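PDB 5WIX: p-47 protein from Clostridium botulinum E1 str. 'BoNT E Beluga', which is of unknown function but shares the topology of bactericidal/permeability-increasing protein, with a TULIP-type fold that in related proteins commonly holds lipid. Local coordinates for residues L242-E245 and N246-P250; L249-L252 and S253-G257; I288-A292 and L293-P297; I319-T323 and G324-I328. One frame throughout, in Å; residues are numbered along the deposited sequence.

Contact 1 of 4, residues L242-E245 and N246-P250; sequences LFME and NLLLP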
loop_
_atom_site.group_PDB
_atom_site.type_symbol
_atom_site.label_atom_id
_atom_site.label_comp_id
_atom_site.label_asym_id
_atom_site.label_seq_id
_atom_site.Cartn_x
_atom_site.Cartn_y
_atom_site.Cartn_z
ATOM N N LEU A 242 2.499 -5.989 -8.137
ATOM C CA LEU A 242 1.277 -6.475 -7.484
ATOM C C LEU A 242 0.011 -5.950 -8.155
ATOM O O LEU A 242 -1.009 -6.649 -8.254
ATOM C CB LEU A 242 1.282 -6.083 -6.012
ATOM C CG LEU A 242 2.374 -6.772 -5.194
ATOM C CD1 LEU A 242 2.223 -6.406 -3.738
ATOM C CD2 LEU A 242 2.304 -8.278 -5.354
ATOM N N PHE A 243 0.094 -4.715 -8.633
ATOM C CA PHE A 243 -1.013 -4.122 -9.369
ATOM C C PHE A 243 -1.281 -4.870 -10.671
ATOM O O PHE A 243 -2.420 -5.266 -10.945
ATOM C CB PHE A 243 -0.724 -2.669 -9.684
ATOM C CG PHE A 243 -1.600 -2.101 -10.762
ATOM C CD1 PHE A 243 -2.919 -1.754 -10.495
ATOM C CD2 PHE A 243 -1.092 -1.880 -12.037
ATOM C CE1 PHE A 243 -3.725 -1.201 -11.488
ATOM C CE2 PHE A 243 -1.897 -1.330 -13.038
ATOM C CZ PHE A 243 -3.212 -0.989 -12.765
ATOM N N MET A 244 -0.228 -5.038 -11.474
ATOM C CA MET A 244 -0.325 -5.780 -12.724
ATOM C C MET A 244 -0.909 -7.184 -12.498
ATOM O O MET A 244 -1.902 -7.567 -13.129
ATOM C CB MET A 244 1.050 -5.895 -13.391
ATOM C CG MET A 244 1.533 -4.649 -14.149
ATOM S SD MET A 244 0.257 -3.796 -15.099
ATOM C CE MET A 244 1.211 -3.268 -16.528
ATOM N N GLU A 245 -0.290 -7.926 -11.578
ATOM C CA GLU A 245 -0.657 -9.313 -11.321
ATOM C C GLU A 245 -2.028 -9.484 -10.673
ATOM O O GLU A 245 -2.812 -10.335 -11.090
ATOM C CB GLU A 245 0.397 -9.974 -10.437
ATOM C CG GLU A 245 0.361 -11.487 -10.429
ATOM C CD GLU A 245 1.441 -12.083 -9.553
ATOM O OE1 GLU A 245 2.112 -11.314 -8.829
ATOM O OE2 GLU A 245 1.618 -13.318 -9.584
ATOM N N ASN A 246 -2.332 -8.682 -9.660
ATOM C CA ASN A 246 -3.505 -8.999 -8.855
ATOM C C ASN A 246 -4.665 -8.041 -9.050
ATOM O O ASN A 246 -5.767 -8.287 -8.545
ATOM C CB ASN A 246 -3.104 -9.076 -7.388
ATOM C CG ASN A 246 -1.987 -10.077 -7.162
ATOM O OD1 ASN A 246 -0.804 -9.729 -7.239
ATOM N ND2 ASN A 246 -2.357 -11.339 -6.920
ATOM N N LEU A 247 -4.438 -6.974 -9.813
ATOM C CA LEU A 247 -5.515 -6.012 -10.034
ATOM C C LEU A 247 -5.934 -5.926 -11.494
ATOM O O LEU A 247 -7.124 -6.053 -11.812
ATOM C CB LEU A 247 -5.113 -4.633 -9.509
ATOM C CG LEU A 247 -5.315 -4.569 -7.998
ATOM C CD1 LEU A 247 -4.949 -3.202 -7.417
ATOM C CD2 LEU A 247 -6.772 -4.919 -7.720
ATOM N N LEU A 248 -4.972 -5.711 -12.382
ATOM C CA LEU A 248 -5.302 -5.609 -13.797
ATOM C C LEU A 248 -5.587 -6.984 -14.432
ATOM O O LEU A 248 -6.720 -7.258 -14.865
ATOM C CB LEU A 248 -4.178 -4.910 -14.556
ATOM C CG LEU A 248 -4.519 -4.628 -16.015
ATOM C CD1 LEU A 248 -5.645 -3.599 -16.107
ATOM C CD2 LEU A 248 -3.302 -4.160 -16.774
ATOM N N LEU A 249 -4.560 -7.831 -14.482
ATOM C CA LEU A 249 -4.654 -9.156 -15.105
ATOM C C LEU A 249 -5.954 -9.929 -14.814
ATOM O O LEU A 249 -6.619 -10.367 -15.753
ATOM C CB LEU A 249 -3.455 -10.005 -14.696
ATOM C CG LEU A 249 -3.270 -11.315 -15.436
ATOM C CD1 LEU A 249 -2.802 -11.003 -16.842
ATOM C CD2 LEU A 249 -2.257 -12.184 -14.714
ATOM N N PRO A 250 -6.338 -10.082 -13.526
ATOM C CA PRO A 250 -7.561 -10.849 -13.229
ATOM C C PRO A 250 -8.755 -10.390 -14.024
ATOM O O PRO A 250 -9.512 -11.242 -14.509
ATOM C CB PRO A 250 -7.787 -10.589 -11.744
ATOM C CG PRO A 250 -6.412 -10.336 -11.199
ATOM C CD PRO A 250 -5.677 -9.610 -12.288
#

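Contact 2 of 4, residues L249-L252 and S253-G257; sequences LPKL and SSNMG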
loop_
_atom_site.group_PDB
_atom_site.type_symbol
_atom_site.label_atom_id
_atom_site.label_comp_id
_atom_site.label_asym_id
_atom_site.label_seq_id
_atom_site.Cartn_x
_atom_site.Cartn_y
_atom_site.Cartn_z
ATOM N N LEU A 249 -4.560 -7.831 -14.482
ATOM C CA LEU A 249 -4.654 -9.156 -15.105
ATOM C C LEU A 249 -5.954 -9.929 -14.814
ATOM O O LEU A 249 -6.619 -10.367 -15.753
ATOM C CB LEU A 249 -3.455 -10.005 -14.696
ATOM C CG LEU A 249 -3.270 -11.315 -15.436
ATOM C CD1 LEU A 249 -2.802 -11.003 -16.842
ATOM C CD2 LEU A 249 -2.257 -12.184 -14.714
ATOM N N PRO A 250 -6.338 -10.082 -13.526
ATOM C CA PRO A 250 -7.561 -10.849 -13.229
ATOM C C PRO A 250 -8.755 -10.390 -14.024
ATOM O O PRO A 250 -9.512 -11.242 -14.509
ATOM C CB PRO A 250 -7.787 -10.589 -11.744
ATOM C CG PRO A 250 -6.412 -10.336 -11.199
ATOM C CD PRO A 250 -5.677 -9.610 -12.288
ATOM N N LYS A 251 -8.918 -9.083 -14.194
ATOM C CA LYS A 251 -10.052 -8.597 -14.984
ATOM C C LYS A 251 -9.837 -8.868 -16.483
ATOM O O LYS A 251 -10.623 -9.572 -17.111
ATOM C CB LYS A 251 -10.289 -7.111 -14.750
ATOM C CG LYS A 251 -11.524 -6.570 -15.466
ATOM C CD LYS A 251 -12.786 -7.348 -15.115
ATOM C CE LYS A 251 -13.969 -6.906 -15.978
ATOM N NZ LYS A 251 -15.124 -7.853 -15.914
ATOM N N LEU A 252 -8.760 -8.305 -17.021
ATOM C CA LEU A 252 -8.349 -8.437 -18.413
ATOM C C LEU A 252 -8.443 -9.862 -18.895
ATOM O O LEU A 252 -9.090 -10.160 -19.902
ATOM C CB LEU A 252 -6.897 -7.947 -18.577
ATOM C CG LEU A 252 -6.164 -8.099 -19.910
ATOM C CD1 LEU A 252 -6.646 -7.037 -20.877
ATOM C CD2 LEU A 252 -4.660 -8.000 -19.737
ATOM N N SER A 253 -7.811 -10.753 -18.149
ATOM C CA SER A 253 -7.673 -12.139 -18.567
ATOM C C SER A 253 -9.011 -12.917 -18.588
ATOM O O SER A 253 -9.052 -14.099 -18.934
ATOM C CB SER A 253 -6.681 -12.824 -17.644
ATOM O OG SER A 253 -7.298 -13.124 -16.409
ATOM N N SER A 254 -10.095 -12.246 -18.215
ATOM C CA SER A 254 -11.430 -12.822 -18.214
ATOM C C SER A 254 -12.324 -11.919 -19.030
ATOM O O SER A 254 -13.542 -11.924 -18.867
ATOM C CB SER A 254 -11.993 -12.942 -16.796
ATOM O OG SER A 254 -12.626 -11.726 -16.391
ATOM N N ASN A 255 -11.713 -11.096 -19.871
ATOM C CA ASN A 255 -12.498 -10.192 -20.689
ATOM C C ASN A 255 -12.403 -10.566 -22.156
ATOM O O ASN A 255 -12.756 -9.752 -23.028
ATOM C CB ASN A 255 -12.038 -8.748 -20.509
ATOM C CG ASN A 255 -13.188 -7.772 -20.586
ATOM O OD1 ASN A 255 -14.269 -8.031 -20.016
ATOM N ND2 ASN A 255 -12.985 -6.650 -21.309
ATOM N N MET A 256 -11.923 -11.785 -22.425
ATOM C CA MET A 256 -11.553 -12.152 -23.783
ATOM C C MET A 256 -12.172 -13.468 -24.275
ATOM O O MET A 256 -11.646 -14.126 -25.175
ATOM C CB MET A 256 -10.023 -12.205 -23.891
ATOM C CG MET A 256 -9.389 -10.844 -23.844
ATOM S SD MET A 256 -7.580 -10.902 -24.016
ATOM C CE MET A 256 -7.269 -12.394 -23.125
ATOM N N GLY A 257 -13.305 -13.848 -23.710
ATOM C CA GLY A 257 -13.909 -15.111 -24.091
ATOM C C GLY A 257 -13.554 -16.309 -23.224
ATOM O O GLY A 257 -12.643 -16.273 -22.395
#

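Contact 3 of 4, residues I288-A292 and L293-P297; sequences IKVAA and LYYYP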
loop_
_atom_site.group_PDB
_atom_site.type_symbol
_atom_site.label_atom_id
_atom_site.label_comp_id
_atom_site.label_asym_id
_atom_site.label_seq_id
_atom_site.Cartn_x
_atom_site.Cartn_y
_atom_site.Cartn_z
ATOM N N ILE A 288 -16.426 -14.728 -33.700
ATOM C CA ILE A 288 -17.046 -13.551 -34.335
ATOM C C ILE A 288 -17.758 -13.882 -35.647
ATOM O O ILE A 288 -17.119 -14.387 -36.563
ATOM C CB ILE A 288 -16.000 -12.472 -34.689
ATOM C CG1 ILE A 288 -15.187 -12.066 -33.461
ATOM C CG2 ILE A 288 -16.666 -11.258 -35.303
ATOM C CD1 ILE A 288 -13.818 -11.526 -33.844
ATOM N N LYS A 289 -19.046 -13.553 -35.762
ATOM C CA LYS A 289 -19.805 -13.842 -36.989
ATOM C C LYS A 289 -19.786 -12.723 -38.015
ATOM O O LYS A 289 -20.344 -11.643 -37.816
ATOM C CB LYS A 289 -21.259 -14.166 -36.679
ATOM C CG LYS A 289 -22.080 -14.462 -37.908
ATOM C CD LYS A 289 -23.382 -15.154 -37.514
ATOM C CE LYS A 289 -24.512 -14.860 -38.485
ATOM N NZ LYS A 289 -25.777 -15.383 -37.901
ATOM N N VAL A 290 -19.157 -13.017 -39.141
ATOM C CA VAL A 290 -19.052 -12.082 -40.244
ATOM C C VAL A 290 -19.751 -12.656 -41.455
ATOM O O VAL A 290 -19.335 -13.699 -41.973
ATOM C CB VAL A 290 -17.611 -11.821 -40.594
ATOM C CG1 VAL A 290 -17.522 -10.747 -41.672
ATOM C CG2 VAL A 290 -16.860 -11.441 -39.348
ATOM N N ALA A 291 -20.778 -11.952 -41.921
ATOM C CA ALA A 291 -21.708 -12.492 -42.906
ATOM C C ALA A 291 -22.249 -13.761 -42.306
ATOM O O ALA A 291 -22.697 -13.746 -41.156
ATOM C CB ALA A 291 -21.041 -12.754 -44.251
ATOM N N ALA A 292 -22.138 -14.864 -43.037
ATOM C CA ALA A 292 -22.836 -16.092 -42.640
ATOM C C ALA A 292 -21.973 -17.039 -41.819
ATOM O O ALA A 292 -22.461 -18.064 -41.341
ATOM C CB ALA A 292 -23.373 -16.819 -43.877
ATOM N N LEU A 293 -20.702 -16.697 -41.632
ATOM C CA LEU A 293 -19.791 -17.611 -40.940
ATOM C C LEU A 293 -19.140 -17.071 -39.647
ATOM O O LEU A 293 -18.865 -15.874 -39.531
ATOM C CB LEU A 293 -18.694 -18.045 -41.904
ATOM C CG LEU A 293 -19.194 -19.030 -42.953
ATOM C CD1 LEU A 293 -19.670 -18.312 -44.216
ATOM C CD2 LEU A 293 -18.094 -20.004 -43.265
ATOM N N TYR A 294 -18.902 -17.975 -38.691
ATOM C CA TYR A 294 -18.161 -17.675 -37.466
ATOM C C TYR A 294 -16.645 -17.813 -37.658
ATOM O O TYR A 294 -16.165 -18.833 -38.162
ATOM C CB TYR A 294 -18.620 -18.586 -36.314
ATOM C CG TYR A 294 -19.933 -18.144 -35.689
ATOM C CD1 TYR A 294 -19.960 -17.354 -34.533
ATOM C CD2 TYR A 294 -21.143 -18.488 -36.264
ATOM C CE1 TYR A 294 -21.176 -16.940 -33.980
ATOM C CE2 TYR A 294 -22.344 -18.078 -35.717
ATOM C CZ TYR A 294 -22.355 -17.309 -34.584
ATOM O OH TYR A 294 -23.564 -16.930 -34.062
ATOM N N TYR A 295 -15.894 -16.788 -37.244
ATOM C CA TYR A 295 -14.437 -16.859 -37.283
ATOM C C TYR A 295 -13.875 -16.828 -35.854
ATOM O O TYR A 295 -14.524 -16.317 -34.940
ATOM C CB TYR A 295 -13.873 -15.741 -38.153
ATOM C CG TYR A 295 -14.450 -15.736 -39.566
ATOM C CD1 TYR A 295 -13.723 -16.237 -40.642
ATOM C CD2 TYR A 295 -15.726 -15.217 -39.819
ATOM C CE1 TYR A 295 -14.254 -16.228 -41.930
ATOM C CE2 TYR A 295 -16.261 -15.199 -41.091
ATOM C CZ TYR A 295 -15.528 -15.709 -42.152
ATOM O OH TYR A 295 -16.083 -15.691 -43.421
ATOM N N TYR A 296 -12.692 -17.415 -35.667
ATOM C CA TYR A 296 -12.123 -17.663 -34.341
ATOM C C TYR A 296 -10.660 -17.298 -34.307
ATOM O O TYR A 296 -9.793 -18.179 -34.319
ATOM C CB TYR A 296 -12.262 -19.128 -33.938
ATOM C CG TYR A 296 -13.663 -19.585 -33.640
ATOM C CD1 TYR A 296 -14.103 -19.700 -32.335
ATOM C CD2 TYR A 296 -14.546 -19.913 -34.663
ATOM C CE1 TYR A 296 -15.382 -20.126 -32.049
ATOM C CE2 TYR A 296 -15.844 -20.346 -34.391
ATOM C CZ TYR A 296 -16.255 -20.451 -33.077
ATOM O OH TYR A 296 -17.539 -20.875 -32.781
ATOM N N PRO A 297 -10.371 -15.990 -34.232
ATOM C CA PRO A 297 -8.985 -15.539 -34.396
ATOM C C PRO A 297 -8.145 -15.974 -33.222
ATOM O O PRO A 297 -8.711 -16.309 -32.185
ATOM C CB PRO A 297 -9.117 -14.026 -34.461
ATOM C CG PRO A 297 -10.322 -13.744 -33.623
ATOM C CD PRO A 297 -11.271 -14.889 -33.844
#

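Contact 4 of 4, residues I319-T323 and G324-I328; sequences IVKLT and GYERI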
loop_
_atom_site.group_PDB
_atom_site.type_symbol
_atom_site.label_atom_id
_atom_site.label_comp_id
_atom_site.label_asym_id
_atom_site.label_seq_id
_atom_site.Cartn_x
_atom_site.Cartn_y
_atom_site.Cartn_z
ATOM N N ILE A 319 -3.379 -14.129 -35.797
ATOM C CA ILE A 319 -4.033 -14.337 -37.082
ATOM C C ILE A 319 -5.474 -14.791 -36.929
ATOM O O ILE A 319 -5.919 -15.119 -35.828
ATOM C CB ILE A 319 -3.287 -15.378 -37.914
ATOM C CG1 ILE A 319 -2.804 -16.516 -37.011
ATOM C CG2 ILE A 319 -2.104 -14.737 -38.637
ATOM C CD1 ILE A 319 -3.749 -17.673 -36.932
ATOM N N VAL A 320 -6.192 -14.796 -38.046
ATOM C CA VAL A 320 -7.534 -15.359 -38.089
ATOM C C VAL A 320 -7.728 -16.163 -39.373
ATOM O O VAL A 320 -7.642 -15.619 -40.476
ATOM C CB VAL A 320 -8.615 -14.267 -37.978
ATOM C CG1 VAL A 320 -8.287 -13.086 -38.865
ATOM C CG2 VAL A 320 -9.966 -14.842 -38.327
ATOM N N LYS A 321 -7.965 -17.465 -39.243
ATOM C CA LYS A 321 -8.146 -18.304 -40.439
ATOM C C LYS A 321 -9.558 -18.173 -41.013
ATOM O O LYS A 321 -10.538 -17.997 -40.276
ATOM C CB LYS A 321 -7.820 -19.774 -40.125
ATOM C CG LYS A 321 -6.334 -19.998 -39.795
ATOM C CD LYS A 321 -6.046 -21.344 -39.122
ATOM C CE LYS A 321 -4.534 -21.588 -39.023
ATOM N NZ LYS A 321 -3.911 -21.816 -40.376
ATOM N N LEU A 322 -9.646 -18.231 -42.337
ATOM C CA LEU A 322 -10.930 -18.171 -43.034
ATOM C C LEU A 322 -11.639 -19.520 -43.046
ATOM O O LEU A 322 -11.156 -20.469 -43.667
ATOM C CB LEU A 322 -10.731 -17.703 -44.468
ATOM C CG LEU A 322 -10.499 -16.212 -44.609
ATOM C CD1 LEU A 322 -10.407 -15.861 -46.080
ATOM C CD2 LEU A 322 -11.653 -15.522 -43.953
ATOM N N THR A 323 -12.778 -19.600 -42.369
ATOM C CA THR A 323 -13.489 -20.860 -42.244
ATOM C C THR A 323 -13.950 -21.328 -43.629
ATOM O O THR A 323 -14.698 -20.622 -44.302
ATOM C CB THR A 323 -14.686 -20.717 -41.268
ATOM O OG1 THR A 323 -15.411 -19.518 -41.568
ATOM C CG2 THR A 323 -14.191 -20.622 -39.821
ATOM N N GLY A 324 -13.463 -22.488 -44.074
ATOM C CA GLY A 324 -13.819 -23.017 -45.382
ATOM C C GLY A 324 -12.698 -22.881 -46.388
ATOM O O GLY A 324 -12.724 -23.499 -47.445
ATOM N N TYR A 325 -11.728 -22.038 -46.055
ATOM C CA TYR A 325 -10.515 -21.815 -46.842
ATOM C C TYR A 325 -9.388 -21.826 -45.849
ATOM O O TYR A 325 -8.752 -20.800 -45.619
ATOM C CB TYR A 325 -10.529 -20.474 -47.587
ATOM C CG TYR A 325 -11.682 -20.291 -48.539
ATOM C CD1 TYR A 325 -11.488 -20.320 -49.914
ATOM C CD2 TYR A 325 -12.970 -20.086 -48.061
ATOM C CE1 TYR A 325 -12.553 -20.152 -50.783
ATOM C CE2 TYR A 325 -14.035 -19.924 -48.913
ATOM C CZ TYR A 325 -13.827 -19.954 -50.270
ATOM O OH TYR A 325 -14.909 -19.786 -51.100
ATOM N N GLU A 326 -9.165 -22.979 -45.238
ATOM C CA GLU A 326 -8.340 -23.049 -44.041
ATOM C C GLU A 326 -6.958 -22.445 -44.233
ATOM O O GLU A 326 -6.429 -21.782 -43.339
ATOM C CB GLU A 326 -8.229 -24.503 -43.578
ATOM C CG GLU A 326 -9.505 -25.011 -42.923
ATOM C CD GLU A 326 -9.977 -24.096 -41.801
ATOM O OE1 GLU A 326 -9.115 -23.563 -41.065
ATOM O OE2 GLU A 326 -11.206 -23.904 -41.664
ATOM N N ARG A 327 -6.399 -22.638 -45.422
ATOM C CA ARG A 327 -5.036 -22.219 -45.693
ATOM C C ARG A 327 -4.948 -20.785 -46.226
ATOM O O ARG A 327 -3.950 -20.388 -46.829
ATOM C CB ARG A 327 -4.404 -23.210 -46.655
ATOM C CG ARG A 327 -4.522 -24.623 -46.128
ATOM C CD ARG A 327 -3.959 -25.634 -47.093
ATOM N NE ARG A 327 -3.862 -26.961 -46.490
ATOM C CZ ARG A 327 -3.407 -28.034 -47.127
ATOM N NH1 ARG A 327 -3.010 -27.937 -48.389
ATOM N NH2 ARG A 327 -3.347 -29.206 -46.508
ATOM N N ILE A 328 -5.996 -20.007 -45.979
ATOM C CA ILE A 328 -5.989 -18.588 -46.295
ATOM C C ILE A 328 -6.408 -17.822 -45.050
ATOM O O ILE A 328 -7.543 -17.950 -44.578
ATOM C CB ILE A 328 -6.918 -18.250 -47.471
ATOM C CG1 ILE A 328 -6.380 -18.865 -48.752
ATOM C CG2 ILE A 328 -7.031 -16.749 -47.677
ATOM C CD1 ILE A 328 -7.336 -18.755 -49.933
#

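Contact 1 of 4, residues L242-E245 and N246-P250
Phe243 and Leu247 meet one helical turn apart, their side chains crossing at about a right angle. Ring atom CD1 of Phe243 lies 3.8 Å from CB of Leu247, an oblique approach, and the ring reaches on to CB of Leu248. Its CG is anti to the backbone N (chi1 163°), which sets the ring beside the carbonyl carbon, where CD1 can meet Leu247. Met244 and Leu248 instead run side by side in the same direction, with SD of Met244 4.0 Å from CD2 of Leu248.

The backbone bonds widen here from the alpha to the pi pattern. Asn246 N bonds Leu242 O at 2.8 Å in the ordinary alpha pattern. Phe243 O then accepts two bonds, from Leu247 N at 2.9 Å and from Leu248 N at 3.0 Å, the second being the straighter. Leu249 N reaches back five residues to Met244 O, at 3.0 Å. This is a pi-type turn within helix 240-252, the link from strand 234-238 to strand 265-269. Pro250, having no N-H, leaves the previous turn without a bond, and the helix kinks there.

Among charged groups, the extended Glu245 side chain makes a salt bridge through OE1 with Lys241. On the apolar side, the Phe243 ring meets that of Phe426 at a small angle between planes, while Met244 and Leu248 both pack on Leu312 of strand 311-322.

Contact 2 of 4, residues L249-L252 and S253-G257
The peptide carbonyl of Leu249 is met twice by Ser253. The backbone N of Ser253 bonds Leu249 O at 2.7 Å in the ordinary helical way, while the hydroxyl OG of the same serine stands above the carbonyl plane, 2.9 Å from that oxygen and 43° out of the plane. The next flat group to take two bonds is the Lys251 carbonyl. Here Ser254 OG donates from a position tilted 16° from the carbonyl plane, 3.0 Å from Lys251 O, and Ser254 N from above it, 2.9 Å from the same atom. The third carbonyl, that of Leu252, receives Asn255 N at 2.8 Å, again well above its plane. The carboxamide of Asn255 is held from outside, ND2 bonding Ser390 O.

Both serine hydroxyls sit between the backbone N and the carbonyl carbon (chi1 77° at Ser253), the rotation that folds OG back over the last helical turn. The bonding pattern shortens as the helix ends: one bond spans four residues, from Ser253 to Leu249, and then two span three, the last closing a type I beta turn from Leu252 to Asn255. The chain thus leaves helix 240-252 through a tightening end, with two serines doubling the bonds to carbonyls there.

Leu249, Ser253 and Met256 all lean on Phe265 of strand 265-269. Leu252 packs on Leu391 and Lys251 and Asn255 on Phe393, in the loop that follows helix 370-390.

Contact 3 of 4, residues I288-A292 and L293-P297
Lys289 lies over the Tyr294 ring, its CB 3.9 Å from the ring centroid and only 11° off the normal, a CH-pi contact. The lysine side chain stays extended beyond CG and carries CD outward from the ring centre to the rim, 3.6 Å from CE2 of Tyr294. Its aliphatic part is the bump and the flat tyrosine face its bed. On the other face of the hairpin, Val290 crosses Tyr295 at about a right angle, with CB of Val290 3.7 Å from ring atom CE2. The Tyr295 ring turns its edge to the first strand, Ile288 O and Val290 O lying near its plane. Further down, the CD1 end of Ile288 meets CG of Pro297 at 4.1 Å.

The frame is a two-residue beta hairpin, closed by a type II' turn from Val290 to Leu293 with Ala291 at a positive phi. Ile288 N bonds Tyr295 O and Tyr295 N bonds Ile288 O, both at 2.8 Å; nearer the turn, Val290 N bonds Leu293 O at 2.9 Å, while the return bond from Leu293 N to Val290 O is weak. Lys289 and Tyr294, a non-hydrogen-bonded pair, have the closest CA atoms of the three bridged pairs, and this lets their side chains meet. Ile288, Tyr295 and Pro297 face helix 370-390, with Tyr295 on Val379 and both Ile288 and Pro297 on Ser383.

Contact 4 of 4, residues I319-T323 and G324-I328
A beta hairpin joins strand 311-322 to strand 328-343, and Leu322 meets Tyr325 and Ile328 across its connection. Two turns in succession make the bend: a type II turn from Leu322 to Tyr325, then a type I turn from Tyr325 to Ile328. In the first, Tyr325 N bonds Leu322 O at 2.9 Å, and Gly324 takes a positive phi of 106° that suits glycine. In the second, Ile328 N bonds Tyr325 O. Leu322 N closes the whole loop on Ile328 O at 3.1 Å. Leu322 is therefore bonded at both its N and its O.

On the apolar side, CD1 of Leu322 lies 3.8 Å from CG2 of Ile328, and CB of Leu322 is 4.2 Å from CB of Tyr325. The Tyr325 ring turns an edge towards Thr323 O. Glu326 bends at chi2 (-53°), bringing its carboxylate back over the loop, with OE2 3.8 Å from CA of Thr323.

Leu322 also packs on Val375 and Ala376 of helix 370-390. Lys321 NZ and Glu326 OE1 stay 5.5 Å apart, so any attraction between them is probably a longer-range one, and the turn rests on backbone bonds and apolar contact.

In the fold
Contacts 1 and 2 overlap on helix 240-252; contacts 3 and 4 follow in series, and none nests inside another. Contact 1 lies on helix 240-252, which leads from the six-stranded sheet to strand 265-269; contact 2 shares Leu249 and Pro250 with it and ends that helix. Contact 3 closes the hairpin of strands 288-290 and 293-307, its nearest atoms about 8 Å from contact 2. Contact 4 closes the later bend between strands 311-322 and 328-343. Contacts 3 and 4 touch across neighbouring strands of one sheet, where Leu293 packs on Thr323, and Tyr295 on Leu322 and Thr323, and helix 370-390 lies against both.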